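Putative polysaccharide deacetylase (PDB 5JP6) probably removes acetyl groups from peptidoglycan, as a metal-dependent deacetylase of carbohydrate esterase family 4, hydrolysing carbon-nitrogen bonds that are not peptide bonds. Local coordinates at residues E54-N59 against T91-E96; P131-K136 against I337-A342; D177-L182 against K205-N210; Y183-L188 against L214-A219; H222-H227 against D267-V272. The protein carries 1 engineered substitution. All coordinates share one frame; numbering follows the deposited sequence. Where two conformers were deposited one is given.

Interaction 1: E54-N59 against T91-E96; sequences EALFAN and TLFENE
The CA atoms of Glu54, in helix 53-66, and Glu96, in helix 94-98, lie 6.5 Å apart, the nearest CA pair across the segments, and no direct hydrogen bond crosses between them. Glu96 and Phe57 carry the largest shares of the contact. Glu96 CB lies over one face of the Phe57 ring, 3.7 Å from its centroid and 17° off the normal, a CH-pi contact displaced toward the ring rim. The bend at chi2 (-51°) then turns the Glu96 carboxylate past Phe57 CB toward Glu54. Glu96 OE1 comes 3.3 Å from Phe57 CB, while Glu96 OE2 rests 3.3 Å from Glu54 CA. This packing belongs to the N-terminal part of the chain, built of helices without strands, where helix 24-39 supports Phe93 through Val30 and Ala33. Phe93 crosses Phe57 at about a right angle, its CD1 lying 3.9 Å from Phe57 CE1 at the edge of the Phe57 ring; Leu56 CD1 reaches the Phe93 edge. A water donates to Glu54 O at 2.8 Å and to Glu96 OE1 at 2.7 Å, bridging the helices. The carboxylates of Glu54 and Glu96 stay apart, OE2 to OE2 5.1 Å, a separation that would moderate repulsion between like charges.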
# COMPACT_ATOMS: atom_id res chain seq x y z
N GLU A 54 5.16 -4.10 11.77
CA GLU A 54 6.45 -3.73 11.17
C GLU A 54 7.41 -3.22 12.27
O GLU A 54 8.60 -3.60 12.32
CB GLU A 54 6.28 -2.64 10.12
CG GLU A 54 7.53 -2.37 9.29
CD GLU A 54 7.30 -1.37 8.18
OE1 GLU A 54 6.24 -0.71 8.21
OE2 GLU A 54 8.16 -1.27 7.29
N ALA A 55 6.89 -2.36 13.13
CA ALA A 55 7.69 -1.81 14.24
C ALA A 55 8.07 -2.91 15.22
O ALA A 55 9.22 -2.95 15.70
CB ALA A 55 6.93 -0.72 14.98
N LEU A 56 7.11 -3.81 15.53
CA LEU A 56 7.38 -4.92 16.48
C LEU A 56 8.55 -5.78 15.96
O LEU A 56 9.50 -6.10 16.70
CB LEU A 56 6.14 -5.80 16.65
CG LEU A 56 4.96 -5.21 17.42
CD1 LEU A 56 3.85 -6.25 17.51
CD2 LEU A 56 5.40 -4.78 18.82
N PHE A 57 8.49 -6.15 14.69
CA PHE A 57 9.55 -7.00 14.11
C PHE A 57 10.88 -6.25 13.96
O PHE A 57 11.92 -6.87 14.14
CB PHE A 57 9.13 -7.66 12.79
CG PHE A 57 8.45 -8.99 12.94
CD1 PHE A 57 7.10 -8.98 13.32
CD2 PHE A 57 9.08 -10.20 12.77
CE1 PHE A 57 6.41 -10.17 13.47
CE2 PHE A 57 8.38 -11.38 12.93
CZ PHE A 57 7.04 -11.36 13.28
N ALA A 58 10.86 -4.95 13.67
CA ALA A 58 12.11 -4.21 13.63
C ALA A 58 12.77 -4.26 15.01
O ALA A 58 13.97 -4.51 15.16
CB ALA A 58 11.90 -2.78 13.19
N ASN A 59 11.98 -4.08 16.05
CA ASN A 59 12.53 -4.15 17.40
C ASN A 59 13.00 -5.56 17.75
O ASN A 59 14.06 -5.71 18.34
CB ASN A 59 11.52 -3.70 18.43
CG ASN A 59 12.06 -3.81 19.84
OD1 ASN A 59 13.03 -3.13 20.21
ND2 ASN A 59 11.49 -4.69 20.62
N THR A 91 -3.23 -12.90 9.46
CA THR A 91 -2.97 -12.10 8.26
C THR A 91 -2.35 -10.74 8.56
O THR A 91 -1.68 -10.16 7.72
CB THR A 91 -4.19 -11.92 7.31
OG1 THR A 91 -5.20 -11.10 7.90
CG2 THR A 91 -4.75 -13.28 6.91
N LEU A 92 -2.58 -10.22 9.77
CA LEU A 92 -1.98 -8.94 10.17
C LEU A 92 -0.44 -9.00 10.15
O LEU A 92 0.21 -7.98 9.99
CB LEU A 92 -2.48 -8.56 11.57
CG LEU A 92 -2.14 -7.18 12.07
CD1 LEU A 92 -2.75 -6.08 11.21
CD2 LEU A 92 -2.62 -7.03 13.50
N PHE A 93 0.11 -10.19 10.39
CA PHE A 93 1.56 -10.40 10.48
C PHE A 93 2.15 -11.02 9.23
O PHE A 93 3.33 -11.33 9.19
CB PHE A 93 1.84 -11.30 11.69
CG PHE A 93 1.54 -10.67 12.99
CD1 PHE A 93 2.51 -9.88 13.63
CD2 PHE A 93 0.29 -10.85 13.60
CE1 PHE A 93 2.23 -9.26 14.83
CE2 PHE A 93 0.03 -10.25 14.82
CZ PHE A 93 0.99 -9.44 15.42
N GLU A 94 1.33 -11.25 8.20
CA GLU A 94 1.78 -11.96 7.01
C GLU A 94 2.98 -11.29 6.37
O GLU A 94 3.94 -11.98 5.97
CB GLU A 94 0.66 -12.06 5.99
CG GLU A 94 1.02 -12.76 4.70
CD GLU A 94 -0.15 -13.03 3.80
OE1 GLU A 94 -1.25 -12.50 4.04
OE2 GLU A 94 0.10 -13.78 2.79
N ASN A 95 2.95 -9.97 6.22
CA ASN A 95 4.06 -9.32 5.53
C ASN A 95 5.36 -9.52 6.31
O ASN A 95 6.41 -9.74 5.73
CB ASN A 95 3.81 -7.84 5.33
CG ASN A 95 2.84 -7.57 4.24
OD1 ASN A 95 2.13 -8.46 3.78
ND2 ASN A 95 2.83 -6.33 3.77
N GLU A 96 5.26 -9.48 7.64
CA GLU A 96 6.47 -9.67 8.45
C GLU A 96 6.97 -11.11 8.35
O GLU A 96 8.17 -11.35 8.30
CB GLU A 96 6.24 -9.26 9.90
CG GLU A 96 5.98 -7.78 10.08
CD GLU A 96 7.00 -6.91 9.42
OE1 GLU A 96 8.23 -7.16 9.65
OE2 GLU A 96 6.59 -5.95 8.73
O HOH W 1 9.79 -5.03 10.25

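Interaction 2: P131-K136 against I337-A342; sequences PGHALK and IQRRTA
Arg339 runs out straight from its helix and is crossed at about a right angle by Leu135, whose CG stands 3.6 Å above the plane of the Arg339 guanidinium, over one face and offset toward the rim. With CG anti to the backbone N (chi1 172°) and the chain extended from CG to NE, Arg339 passes Ala134 before reaching Leu135: Ala134 CB touches Arg339 CG at 3.6 Å and NE at 3.7 Å. His133 lies alongside and points the same way, its ring plane 22° from the guanidinium plane, with CE1 4.0 Å from Arg339 NH2. The rotation of that imidazole is set locally, because Leu135 N donates to His133 ND1 almost in the ring plane. The contact joins the loop that follows helix 110-126 to the first turn of helix 339-354, an outer helix of the deacetylase (beta/alpha) barrel fold. The charged end of Arg339 is spoken for elsewhere: NH1 forms salt bridges with Glu94 and Asp118, and NE with Glu343, whose carboxylate also accepts from Ala134 N. One turn further along the helix, Ala134 CB meets Ala342 CB at 3.8 Å. A water accepts from His133 N at 2.8 Å and donates to Ala342 O at 2.8 Å, linking the two backbones.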
# COMPACT_ATOMS: atom_id res chain seq x y z
N PRO A 131 -12.81 -14.16 -8.40
CA PRO A 131 -11.72 -14.36 -7.46
C PRO A 131 -10.42 -13.74 -7.95
O PRO A 131 -10.24 -13.54 -9.14
CB PRO A 131 -11.63 -15.89 -7.35
CG PRO A 131 -12.19 -16.39 -8.64
CD PRO A 131 -13.29 -15.42 -8.98
N GLY A 132 -9.55 -13.41 -7.00
CA GLY A 132 -8.22 -12.98 -7.26
C GLY A 132 -7.22 -13.88 -6.57
O GLY A 132 -7.60 -14.90 -6.03
N HIS A 133 -5.95 -13.54 -6.67
CA HIS A 133 -4.90 -14.26 -6.00
C HIS A 133 -3.68 -13.37 -5.92
O HIS A 133 -3.13 -12.99 -6.96
CB HIS A 133 -4.50 -15.54 -6.72
CG HIS A 133 -3.98 -16.58 -5.81
ND1 HIS A 133 -2.91 -16.35 -4.97
CD2 HIS A 133 -4.37 -17.85 -5.60
CE1 HIS A 133 -2.69 -17.44 -4.26
NE2 HIS A 133 -3.56 -18.37 -4.62
N ALA A 134 -3.24 -13.09 -4.70
CA ALA A 134 -2.12 -12.19 -4.53
C ALA A 134 -0.77 -12.82 -4.81
O ALA A 134 0.20 -12.10 -4.93
CB ALA A 134 -2.10 -11.63 -3.14
N LEU A 135 -0.70 -14.15 -4.83
CA LEU A 135 0.58 -14.86 -4.82
C LEU A 135 0.94 -15.45 -6.18
O LEU A 135 2.11 -15.85 -6.40
CB LEU A 135 0.62 -15.99 -3.81
CG LEU A 135 0.21 -15.68 -2.42
CD1 LEU A 135 0.40 -16.92 -1.56
CD2 LEU A 135 0.98 -14.48 -1.88
N LYS A 136 -0.05 -15.64 -7.04
CA LYS A 136 0.21 -16.26 -8.32
C LYS A 136 -0.63 -15.66 -9.40
O LYS A 136 -1.63 -14.99 -9.12
CB LYS A 136 -0.04 -17.75 -8.27
CG LYS A 136 -1.49 -18.14 -8.15
CD LYS A 136 -1.63 -19.68 -8.21
CE LYS A 136 -1.90 -20.24 -6.82
NZ LYS A 136 -0.76 -20.03 -5.89
N ILE A 337 0.78 -3.03 -0.68
CA ILE A 337 1.44 -3.95 0.26
C ILE A 337 0.46 -4.74 1.14
O ILE A 337 0.87 -5.58 1.95
CB ILE A 337 2.49 -3.22 1.14
CG1 ILE A 337 1.84 -2.17 2.03
CG2 ILE A 337 3.56 -2.59 0.27
CD1 ILE A 337 2.70 -1.70 3.16
N GLN A 338 -0.85 -4.50 0.95
CA GLN A 338 -1.87 -5.20 1.70
C GLN A 338 -2.37 -6.38 0.83
O GLN A 338 -3.01 -6.19 -0.21
CB GLN A 338 -3.05 -4.27 2.02
CG GLN A 338 -4.03 -4.86 3.03
CD GLN A 338 -3.40 -4.94 4.44
OE1 GLN A 338 -2.91 -3.95 5.03
NE2 GLN A 338 -3.34 -6.12 4.95
N ARG A 339 -2.09 -7.60 1.27
CA ARG A 339 -2.46 -8.78 0.48
C ARG A 339 -3.92 -8.79 0.13
O ARG A 339 -4.31 -9.06 -1.03
CB ARG A 339 -2.06 -10.08 1.16
CG ARG A 339 -2.62 -11.26 0.41
CD ARG A 339 -2.00 -12.56 0.79
NE ARG A 339 -2.59 -13.62 -0.03
CZ ARG A 339 -2.42 -14.91 0.17
NH1 ARG A 339 -1.61 -15.32 1.12
NH2 ARG A 339 -3.01 -15.77 -0.64
N ARG A 340 -4.77 -8.48 1.10
CA ARG A 340 -6.21 -8.64 0.87
C ARG A 340 -6.70 -7.70 -0.22
O ARG A 340 -7.61 -8.03 -0.95
CB ARG A 340 -6.99 -8.44 2.15
CG ARG A 340 -8.43 -8.89 2.07
CD ARG A 340 -9.05 -8.84 3.47
NE ARG A 340 -8.30 -9.54 4.50
CZ ARG A 340 -8.48 -10.81 4.88
NH1 ARG A 340 -9.31 -11.62 4.27
NH2 ARG A 340 -7.79 -11.28 5.89
N THR A 341 -6.05 -6.54 -0.33
CA THR A 341 -6.37 -5.62 -1.42
C THR A 341 -6.10 -6.22 -2.79
O THR A 341 -6.93 -6.09 -3.72
CB THR A 341 -5.65 -4.29 -1.20
OG1 THR A 341 -6.10 -3.72 0.03
CG2 THR A 341 -5.86 -3.29 -2.35
N ALA A 342 -4.97 -6.92 -2.92
CA ALA A 342 -4.68 -7.63 -4.19
C ALA A 342 -5.74 -8.75 -4.39
O ALA A 342 -6.23 -8.95 -5.53
CB ALA A 342 -3.26 -8.18 -4.21
O HOH W 2 -5.83 -10.84 -7.55

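Interaction 3: D177-L182 against K205-N210; sequences DGPHGL and KSVRTN. With ZN (zinc ion), chain B.
The first conserved NodB motif of the family, here the TFDD sequence that runs from the end of strand 170-176 into the loop beginning at Asp177, meets helix 204-209 through Asp177, Pro179, Ser206 and Asn210. Asp177 OD2 binds the zinc ion at 2.4 Å, and His227 and Tyr280 complete the protein ligands seen on the metal. While the carboxylate faces the metal, the carbonyl of the same residue takes a hydrogen bond from the helix: Ser206 OG donates to Asp177 O at 2.7 Å, with a C=O...donor angle of 147° and a tilt of 22° from the carbonyl plane. Ser206 is therefore a second-shell residue that ties the metal ligand's backbone to the helix. Its CB wedges between two further carbonyls, 3.3 Å from both Gly178 O and Pro179 O. The peptide bond between Gly178 and Pro179 is cis, and the proline ring packs with CD 3.9 Å from Val207 CG2. At the helix end Asn210 ND2 donates to Pro179 O at 2.9 Å, a bent bond (139° at the hydrogen) tilted from both the carbonyl and the amide planes. Although Asn210 occupies the N-cap position of helix 211-219, its side chain makes no capping bond and serves the loop instead. Within the loop, Leu182 N donates to His180 ND1 at 3.1 Å. Asp177 and Gly178 also share backbone hydrogen bonds with Phe201 and Thr203, and beyond the contact Pro179 rests on Ala213 and Leu214 of helix 211-219 while Val207 packs against helix 251-269.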
# COMPACT_ATOMS: atom_id res chain seq x y z
N ASP A 177 2.74 2.72 -0.49
CA ASP A 177 3.74 1.99 0.30
C ASP A 177 4.43 0.82 -0.34
O ASP A 177 5.29 0.22 0.28
CB ASP A 177 3.17 1.62 1.65
CG ASP A 177 2.90 2.84 2.46
OD1 ASP A 177 3.60 3.86 2.22
OD2 ASP A 177 2.03 2.83 3.27
N GLY A 178 4.09 0.58 -1.59
CA GLY A 178 4.72 -0.48 -2.39
C GLY A 178 5.98 0.05 -3.07
O GLY A 178 6.44 1.17 -2.81
N PRO A 179 6.55 -0.75 -3.96
CA PRO A 179 5.99 -2.03 -4.37
C PRO A 179 6.31 -3.17 -3.41
O PRO A 179 7.39 -3.18 -2.79
CB PRO A 179 6.71 -2.28 -5.71
CG PRO A 179 7.99 -1.54 -5.58
CD PRO A 179 7.70 -0.35 -4.76
N HIS A 180 5.39 -4.12 -3.34
CA HIS A 180 5.66 -5.40 -2.66
C HIS A 180 6.23 -6.38 -3.70
O HIS A 180 6.02 -6.23 -4.89
CB HIS A 180 4.37 -5.95 -2.05
CG HIS A 180 4.57 -7.11 -1.11
ND1 HIS A 180 4.50 -8.44 -1.51
CD2 HIS A 180 4.91 -7.14 0.19
CE1 HIS A 180 4.73 -9.21 -0.47
NE2 HIS A 180 5.01 -8.45 0.56
N GLY A 181 6.97 -7.39 -3.23
CA GLY A 181 7.55 -8.37 -4.12
C GLY A 181 6.59 -9.33 -4.81
O GLY A 181 6.94 -9.89 -5.84
N LEU A 182 5.38 -9.49 -4.24
CA LEU A 182 4.35 -10.33 -4.82
C LEU A 182 3.05 -9.60 -5.11
O LEU A 182 2.52 -9.74 -6.22
CB LEU A 182 4.00 -11.47 -3.85
CG LEU A 182 5.07 -12.51 -3.61
CD1 LEU A 182 4.68 -13.47 -2.48
CD2 LEU A 182 5.36 -13.25 -4.91
N LYS A 205 11.85 2.46 1.03
CA LYS A 205 12.24 1.16 1.50
C LYS A 205 11.74 0.05 0.54
O LYS A 205 12.47 -0.87 0.21
CB LYS A 205 11.72 0.92 2.94
CG LYS A 205 12.11 -0.42 3.53
CD LYS A 205 11.60 -0.57 4.98
CE LYS A 205 12.10 -1.87 5.60
NZ LYS A 205 11.62 -3.07 4.88
N SER A 206 10.48 0.15 0.12
CA SER A 206 9.91 -0.83 -0.81
C SER A 206 10.60 -0.82 -2.17
O SER A 206 10.84 -1.86 -2.78
CB SER A 206 8.41 -0.65 -0.95
OG SER A 206 7.73 -0.95 0.24
N VAL A 207 10.91 0.38 -2.63
CA VAL A 207 11.57 0.54 -3.92
C VAL A 207 12.98 -0.07 -3.91
O VAL A 207 13.37 -0.75 -4.83
CB VAL A 207 11.64 2.04 -4.31
CG1 VAL A 207 12.55 2.25 -5.55
CG2 VAL A 207 10.25 2.55 -4.59
N ARG A 208 13.72 0.17 -2.84
CA ARG A 208 15.05 -0.41 -2.72
C ARG A 208 15.00 -1.95 -2.61
O ARG A 208 15.90 -2.64 -3.09
CB ARG A 208 15.76 0.24 -1.53
CG ARG A 208 16.18 1.68 -1.80
CD ARG A 208 17.03 2.20 -0.65
NE ARG A 208 16.24 2.43 0.53
CZ ARG A 208 15.55 3.54 0.75
NH1 ARG A 208 15.56 4.55 -0.13
NH2 ARG A 208 14.85 3.65 1.85
N THR A 209 13.97 -2.48 -1.98
CA THR A 209 13.82 -3.92 -1.86
C THR A 209 13.39 -4.57 -3.18
O THR A 209 13.89 -5.63 -3.53
CB THR A 209 12.81 -4.25 -0.74
OG1 THR A 209 13.26 -3.68 0.49
CG2 THR A 209 12.63 -5.76 -0.61
N ASN A 210 12.51 -3.89 -3.94
CA ASN A 210 11.81 -4.47 -5.08
C ASN A 210 11.90 -3.60 -6.34
O ASN A 210 10.87 -3.24 -6.94
CB ASN A 210 10.34 -4.73 -4.72
CG ASN A 210 10.19 -5.57 -3.50
OD1 ASN A 210 10.67 -6.72 -3.49
ND2 ASN A 210 9.56 -5.03 -2.47
ZN ZN B . 1.43 5.10 3.80

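Interaction 4: Y183-L188 against L214-A219; sequences YTDAIL and LKRVAA
Arg216 reaches from helix 211-219 to Asp185 of helix 183-193, two neighbouring outer helices of the (beta/alpha) barrel; their short segments run nearly parallel, 12° between directions, with axes 10.1 Å apart. Followed outward, Arg216 has its CB 4.0 Å from Leu188 CD1 and equally far from Asp185 OD1. CD comes next, 3.5 Å from Asp185 OD1, and there the chain bends (chi3 -71°), presenting the side of the guanidinium to the carboxylate. NE donates to Asp185 OD1 at 2.7 Å with a nearly straight angle of 166°, the oxygen lying in the guanidinium plane. NH2 then donates at 2.8 Å to Asp185 OD2, which accepts through its syn lone pair. This side-on salt bridge gives each carboxylate oxygen its own donor and fixes the rotation of both groups, although their planes are twisted against each other. It lies on the solvent side, where Arg216 is exposed and Asp185 partly so. Beneath it the packing is buried and apolar: Leu188 CD1 approaches Val217 CG2 at 3.8 Å and also rests on the backbone N of Val217. Thr184 turns its two branches to different tasks, its hydroxyl hydrogen-bonding with Asp336 while its CG2 meets Val217 CG2 at 3.6 Å.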
# COMPACT_ATOMS: atom_id res chain seq x y z
N TYR A 183 2.53 -8.85 -4.14
CA TYR A 183 1.15 -8.39 -4.27
C TYR A 183 0.97 -7.33 -5.34
O TYR A 183 -0.11 -7.25 -5.96
CB TYR A 183 0.58 -7.87 -2.95
CG TYR A 183 0.94 -8.63 -1.70
CD1 TYR A 183 1.06 -10.02 -1.65
CD2 TYR A 183 1.10 -7.92 -0.52
CE1 TYR A 183 1.41 -10.66 -0.46
CE2 TYR A 183 1.44 -8.54 0.67
CZ TYR A 183 1.60 -9.92 0.69
OH TYR A 183 1.98 -10.54 1.86
N THR A 184 1.99 -6.52 -5.54
CA THR A 184 1.88 -5.45 -6.50
C THR A 184 1.65 -6.02 -7.91
O THR A 184 0.83 -5.50 -8.66
CB THR A 184 3.14 -4.53 -6.44
OG1 THR A 184 3.19 -3.92 -5.15
CG2 THR A 184 3.06 -3.46 -7.51
N ASP A 185 2.37 -7.10 -8.25
CA ASP A 185 2.20 -7.73 -9.56
C ASP A 185 0.74 -8.24 -9.69
O ASP A 185 0.18 -8.17 -10.76
CB ASP A 185 3.23 -8.84 -9.80
CG ASP A 185 4.60 -8.30 -10.07
OD1 ASP A 185 4.72 -7.44 -10.95
OD2 ASP A 185 5.56 -8.75 -9.35
N ALA A 186 0.15 -8.78 -8.63
CA ALA A 186 -1.26 -9.20 -8.70
C ALA A 186 -2.19 -8.00 -8.99
O ALA A 186 -3.09 -8.09 -9.81
CB ALA A 186 -1.70 -9.90 -7.42
N ILE A 187 -1.92 -6.88 -8.33
CA ILE A 187 -2.68 -5.66 -8.58
C ILE A 187 -2.47 -5.21 -10.05
O ILE A 187 -3.45 -4.87 -10.75
CB ILE A 187 -2.39 -4.60 -7.50
CG1 ILE A 187 -3.08 -4.98 -6.17
CG2 ILE A 187 -2.81 -3.22 -7.99
CD1 ILE A 187 -2.54 -4.29 -4.95
N LEU A 188 -1.23 -5.25 -10.53
CA LEU A 188 -0.95 -4.89 -11.93
C LEU A 188 -1.74 -5.77 -12.90
O LEU A 188 -2.29 -5.28 -13.88
CB LEU A 188 0.53 -4.98 -12.25
CG LEU A 188 1.44 -3.97 -11.58
CD1 LEU A 188 2.89 -4.21 -11.93
CD2 LEU A 188 1.06 -2.53 -11.95
N LEU A 214 9.03 -2.42 -9.33
CA LEU A 214 8.74 -1.03 -9.67
C LEU A 214 8.80 -0.83 -11.21
O LEU A 214 7.98 -0.13 -11.79
CB LEU A 214 9.67 -0.06 -8.96
CG LEU A 214 9.25 1.41 -9.07
CD1 LEU A 214 8.03 1.69 -8.20
CD2 LEU A 214 10.42 2.31 -8.69
N LYS A 215 9.81 -1.44 -11.84
CA LYS A 215 9.90 -1.36 -13.28
C LYS A 215 8.66 -1.94 -13.98
O LYS A 215 8.24 -1.42 -15.02
CB LYS A 215 11.16 -2.01 -13.77
CG LYS A 215 12.45 -1.30 -13.35
CD LYS A 215 13.67 -1.98 -13.96
CE LYS A 215 14.92 -1.31 -13.46
NZ LYS A 215 16.11 -1.94 -14.09
N ARG A 216 8.08 -3.02 -13.44
CA ARG A 216 6.85 -3.56 -14.02
C ARG A 216 5.69 -2.62 -13.85
O ARG A 216 4.87 -2.52 -14.76
CB ARG A 216 6.52 -4.94 -13.46
CG ARG A 216 7.64 -5.97 -13.80
CD ARG A 216 7.26 -7.39 -13.39
NE ARG A 216 7.25 -7.63 -11.95
CZ ARG A 216 8.31 -8.01 -11.26
NH1 ARG A 216 9.49 -8.12 -11.86
NH2 ARG A 216 8.22 -8.25 -9.96
N VAL A 217 5.60 -1.94 -12.71
CA VAL A 217 4.55 -0.92 -12.53
C VAL A 217 4.72 0.15 -13.63
O VAL A 217 3.75 0.50 -14.30
CB VAL A 217 4.60 -0.25 -11.14
CG1 VAL A 217 3.58 0.88 -11.02
CG2 VAL A 217 4.43 -1.26 -10.00
N ALA A 218 5.95 0.64 -13.80
CA ALA A 218 6.25 1.68 -14.79
C ALA A 218 5.85 1.22 -16.22
O ALA A 218 5.23 1.96 -16.99
CB ALA A 218 7.69 2.10 -14.75
N ALA A 219 6.20 -0.02 -16.56
CA ALA A 219 5.99 -0.52 -17.90
C ALA A 219 4.48 -0.65 -18.24
O ALA A 219 4.14 -0.68 -19.42
CB ALA A 219 6.69 -1.84 -18.08

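Interaction 5: H222-H227 against D267-V272; sequences HVIGSH and DVLGWV. With ZN (zinc ion), chain B.
The indole of Trp271 receives Ile224 obliquely, with Ile224 CD1 3.9 Å from Trp271 CH2, while one indole face carries Leu269 CD1, 3.7 Å above the plane and offset toward the rim. Lys370 adds a cation-pi interaction with the same ring. The contact lies in a beta-alpha-beta unit of the barrel: strand 223-227 leads to helix 251-269, whose C-terminal end turns through Gly270 and Trp271 toward the parallel strand 275-277. Gly270 has positive phi (83°), at which a side chain would press on the preceding carbonyl, and this turn brings Leu269 and Trp271 to the same isoleucine. With CG1 anti to its carbonyl carbon (chi1 -50°) and CD1 extended beyond, Ile224 reaches Leu269 as well as the indole, crossing both at about a right angle; its CD1 is 3.8 Å from Leu269 CD1. The His227 imidazole, at the far end of the strand and not touching 267-272, opens an HSxxH sequence, consistent with the second NodB motif. Its NE2 binds the zinc ion at 2.1 Å, and its ND1 is hydrogen-bonded to Arg277 O, a bond that limits ring rotation. No hydrogen bond joins the two segments. Where the backbones come nearest, Gly225 CA to Val272 CA 5.7 Å, Val272 CG2 lies 3.7 Å from Ile224 O and 4.1 Å from Gly225 CA.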
# COMPACT_ATOMS: atom_id res chain seq x y z
N HIS A 222 1.40 3.22 -15.45
CA HIS A 222 0.86 3.87 -14.27
C HIS A 222 1.70 5.09 -13.88
O HIS A 222 2.85 5.24 -14.27
CB HIS A 222 0.79 2.87 -13.12
CG HIS A 222 -0.00 1.66 -13.45
ND1 HIS A 222 -1.35 1.68 -13.69
CD2 HIS A 222 0.39 0.38 -13.63
CE1 HIS A 222 -1.77 0.46 -13.98
NE2 HIS A 222 -0.72 -0.35 -13.93
N VAL A 223 1.08 5.96 -13.10
CA VAL A 223 1.77 7.09 -12.47
C VAL A 223 2.48 6.58 -11.23
O VAL A 223 1.93 5.78 -10.47
CB VAL A 223 0.80 8.26 -12.19
CG1 VAL A 223 1.38 9.20 -11.16
CG2 VAL A 223 0.48 8.96 -13.49
N ILE A 224 3.73 7.02 -11.04
CA ILE A 224 4.53 6.64 -9.89
C ILE A 224 5.17 7.86 -9.25
O ILE A 224 6.03 8.48 -9.85
CB ILE A 224 5.60 5.61 -10.23
CG1 ILE A 224 5.01 4.43 -11.00
CG2 ILE A 224 6.31 5.14 -8.96
CD1 ILE A 224 6.08 3.47 -11.51
N GLY A 225 4.70 8.17 -8.04
CA GLY A 225 5.31 9.16 -7.17
C GLY A 225 5.78 8.50 -5.90
O GLY A 225 6.17 7.34 -5.89
N SER A 226 5.74 9.24 -4.79
CA SER A 226 6.26 8.72 -3.53
C SER A 226 5.39 9.06 -2.32
O SER A 226 4.57 9.94 -2.39
CB SER A 226 7.72 9.15 -3.35
OG SER A 226 7.84 10.51 -3.02
N HIS A 227 5.58 8.26 -1.26
CA HIS A 227 4.88 8.39 0.02
C HIS A 227 5.98 8.28 1.06
O HIS A 227 6.67 7.28 1.11
CB HIS A 227 3.82 7.32 0.23
CG HIS A 227 3.10 7.39 1.53
ND1 HIS A 227 2.54 8.54 2.01
CD2 HIS A 227 2.78 6.41 2.43
CE1 HIS A 227 1.96 8.29 3.19
NE2 HIS A 227 2.10 7.02 3.46
N ASP A 267 16.04 6.83 -9.08
CA ASP A 267 17.23 6.01 -9.23
C ASP A 267 16.95 4.70 -9.98
O ASP A 267 17.86 4.19 -10.67
CB ASP A 267 17.85 5.71 -7.88
CG ASP A 267 18.52 6.91 -7.24
OD1 ASP A 267 18.73 7.96 -7.91
OD2 ASP A 267 18.82 6.80 -6.02
N VAL A 268 15.73 4.17 -9.86
CA VAL A 268 15.37 2.94 -10.59
C VAL A 268 14.93 3.24 -12.03
O VAL A 268 15.39 2.58 -12.98
CB VAL A 268 14.28 2.15 -9.85
CG1 VAL A 268 13.80 0.94 -10.66
CG2 VAL A 268 14.78 1.70 -8.47
N LEU A 269 14.06 4.23 -12.19
CA LEU A 269 13.35 4.44 -13.44
C LEU A 269 13.94 5.51 -14.37
O LEU A 269 13.67 5.46 -15.58
CB LEU A 269 11.91 4.87 -13.16
CG LEU A 269 11.06 3.90 -12.36
CD1 LEU A 269 9.70 4.51 -12.10
CD2 LEU A 269 10.93 2.56 -13.06
N GLY A 270 14.70 6.45 -13.81
CA GLY A 270 15.13 7.60 -14.57
C GLY A 270 14.08 8.70 -14.62
O GLY A 270 14.24 9.71 -15.30
N TRP A 271 13.01 8.51 -13.87
CA TRP A 271 11.98 9.52 -13.72
C TRP A 271 11.17 9.20 -12.46
O TRP A 271 11.28 8.12 -11.90
CB TRP A 271 11.07 9.56 -14.94
CG TRP A 271 10.42 8.24 -15.31
CD1 TRP A 271 10.83 7.37 -16.26
CD2 TRP A 271 9.20 7.71 -14.78
NE1 TRP A 271 9.96 6.30 -16.37
CE2 TRP A 271 8.94 6.49 -15.46
CE3 TRP A 271 8.29 8.16 -13.83
CZ2 TRP A 271 7.78 5.73 -15.22
CZ3 TRP A 271 7.17 7.40 -13.55
CH2 TRP A 271 6.93 6.18 -14.23
N VAL A 272 10.40 10.20 -12.04
CA VAL A 272 9.47 10.10 -10.95
C VAL A 272 8.40 11.15 -11.18
O VAL A 272 8.72 12.32 -11.41
CB VAL A 272 10.12 10.23 -9.57
CG1 VAL A 272 10.94 11.52 -9.40
CG2 VAL A 272 9.05 10.08 -8.49
ZN ZN B . 1.43 5.10 3.80

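Interaction 1 joins helices of the N-terminal part, whereas interactions 3, 4 and 5 lie in the barrel; interaction 2 connects the loop after helix 110-126 to a barrel helix. Interactions 1 and 2 meet, Glu94 bridging to Arg339 and Asn95 bonding to Ile337. Helix 211-219 follows the helix of interaction 3, supplies one side of interaction 4 and packs on Ile224 of interaction 5. Interactions 3 and 5 each give the zinc ion one ligand, from loop and strand. Chemistry follows position: interaction 5 is buried and apolar, interaction 4 adds an exposed ion pair to a buried core, the partly buried interaction 3 relies on side chain-to-carbonyl bonds, and interactions 1 and 2, though buried, include bridging waters.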